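Local coordinates for protein potential RNA-dependent RNA polymerase (Human picobirnavirus, PDB 5I61) that is thought to synthesise RNA on an RNA template, as a viral RNA-dependent RNA polymerase used in both transcription and genome replication, at residues 242-247 / 353-358. Numbering follows the deposited sequence.
Sequences RRITKM and NSQCLG
Arg243, on helix 237-250, lays its aliphatic stem along the backbone at Asn353 and over the side chain of Gln355. With CG anti to the backbone N (chi1 -178°), the stem leaves the helix toward the loop, and Arg243 CG comes to 3.2 Å from Asn353 O. Bends at the second and third torsions then turn the guanidinium aside, its plane 68° from the Gln355 amide, so the two groups do not stack. Arg243 NH1 instead donates to a water at 2.9 Å, and that water donates to Ser354 O at 2.6 Å, an oxygen also bonded by Arg336.

Gln355 reaches the helix with an extended chain, and its NE2 arrives 3.3 Å from Ile244 CG1, where the two side chains cross nearly at right angles. The amide nitrogen also lies near Ile244 N, but both are donors; its hydrogen bond goes to Val240 O, one turn earlier in the helix. Asn353 fills the other end of the contact. Its CB sits 3.7 Å from the CB of Met247, a selenomethionine here, while Asn353 OD1 lies 3.5 Å from Lys246 CB. Lys246 CB and CD pass this oxygen, crossing the asparagine at about a right angle, before a bend at the third torsion carries NZ to the edge of the Arg243 guanidinium, in its plane.

Strand 355-357 runs into the Gly-Asp-Asp turn beginning at Gly358, the hallmark of polymerase motif C in the palm. The helix meets the loop entering this strand and its first residue, Gln355, and reaches Val362 on neighbouring strand 360-363. This is consistent with a contact held by close methylene packing, one buried amide bond and a water, with no salt bridge or direct hydrogen bond between the segments.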
# COMPACT_ATOMS: atom_id res chain seq x y z
N ARG B 242 10.27 16.53 3.17
CA ARG B 242 10.45 17.93 2.85
C ARG B 242 9.13 18.68 2.88
O ARG B 242 9.08 19.83 3.32
CB ARG B 242 11.13 18.11 1.50
CG ARG B 242 11.40 19.59 1.22
CD ARG B 242 12.05 19.79 -0.12
NE ARG B 242 12.80 18.60 -0.44
CZ ARG B 242 12.42 17.68 -1.30
NH1 ARG B 242 11.22 17.82 -1.94
NH2 ARG B 242 13.21 16.61 -1.49
N ARG B 243 8.05 18.02 2.46
CA ARG B 243 6.73 18.64 2.46
C ARG B 243 6.14 18.68 3.87
O ARG B 243 5.43 19.64 4.21
CB ARG B 243 5.83 17.90 1.48
CG ARG B 243 4.46 18.49 1.39
CD ARG B 243 3.85 18.34 0.03
NE ARG B 243 4.67 18.86 -1.07
CZ ARG B 243 4.39 18.65 -2.36
NH1 ARG B 243 3.32 17.94 -2.71
NH2 ARG B 243 5.18 19.15 -3.30
N ILE B 244 6.42 17.66 4.71
CA ILE B 244 6.10 17.76 6.13
C ILE B 244 6.75 19.01 6.71
O ILE B 244 6.12 19.76 7.45
CB ILE B 244 6.52 16.51 6.92
CG1 ILE B 244 5.69 15.30 6.54
CG2 ILE B 244 6.42 16.76 8.42
CD1 ILE B 244 4.28 15.33 7.04
N THR B 245 8.02 19.27 6.35
CA THR B 245 8.70 20.44 6.89
C THR B 245 8.00 21.72 6.45
O THR B 245 7.68 22.58 7.27
CB THR B 245 10.17 20.49 6.46
OG1 THR B 245 10.79 19.22 6.70
CG2 THR B 245 10.91 21.59 7.25
N LYS B 246 7.75 21.84 5.14
CA LYS B 246 7.03 23.01 4.61
C LYS B 246 5.68 23.18 5.30
O LYS B 246 5.27 24.30 5.62
CB LYS B 246 6.84 22.87 3.10
CG LYS B 246 8.02 23.29 2.19
CD LYS B 246 7.73 22.93 0.69
CE LYS B 246 8.21 21.47 0.29
NZ LYS B 246 7.48 20.67 -0.82
N MSE B 247 4.99 22.09 5.57
CA MSE B 247 3.71 22.18 6.25
C MSE B 247 3.86 22.77 7.66
O MSE B 247 3.07 23.65 8.05
CB MSE B 247 3.04 20.81 6.34
CG MSE B 247 1.70 20.83 7.09
SE MSE B 247 1.00 19.04 7.49
CE MSE B 247 2.34 18.49 8.84
N ASN B 353 0.81 22.06 1.52
CA ASN B 353 1.81 21.10 1.98
C ASN B 353 1.21 19.96 2.79
O ASN B 353 1.93 19.05 3.19
CB ASN B 353 2.89 21.82 2.78
CG ASN B 353 3.44 23.02 2.03
OD1 ASN B 353 4.09 22.88 1.00
ND2 ASN B 353 3.15 24.20 2.53
N SER B 354 -0.09 19.97 3.02
CA SER B 354 -0.83 18.77 3.38
C SER B 354 -0.56 17.64 2.39
O SER B 354 -0.27 17.86 1.20
CB SER B 354 -2.33 19.10 3.41
OG SER B 354 -2.57 20.22 4.25
N GLN B 355 -0.67 16.39 2.87
CA GLN B 355 -0.30 15.21 2.08
C GLN B 355 -1.36 14.13 2.22
O GLN B 355 -2.01 14.01 3.27
CB GLN B 355 1.08 14.62 2.52
CG GLN B 355 2.26 15.50 2.18
CD GLN B 355 3.62 14.81 2.41
OE1 GLN B 355 4.08 14.00 1.58
NE2 GLN B 355 4.29 15.17 3.53
N CYS B 356 -1.50 13.31 1.18
CA CYS B 356 -2.30 12.11 1.34
C CYS B 356 -1.84 11.04 0.36
O CYS B 356 -1.21 11.33 -0.66
CB CYS B 356 -3.79 12.39 1.14
SG CYS B 356 -4.23 13.11 -0.49
N LEU B 357 -2.15 9.79 0.71
CA LEU B 357 -1.76 8.63 -0.08
C LEU B 357 -2.73 7.51 0.30
O LEU B 357 -2.75 7.09 1.46
CB LEU B 357 -0.31 8.22 0.21
CG LEU B 357 0.48 7.29 -0.74
CD1 LEU B 357 -0.06 5.89 -0.80
CD2 LEU B 357 0.63 7.84 -2.15
N GLY B 358 -3.50 7.04 -0.67
CA GLY B 358 -4.58 6.11 -0.41
C GLY B 358 -5.39 6.47 0.82
O GLY B 358 -6.02 7.53 0.88
O HOH W 1 1.06 17.36 -1.01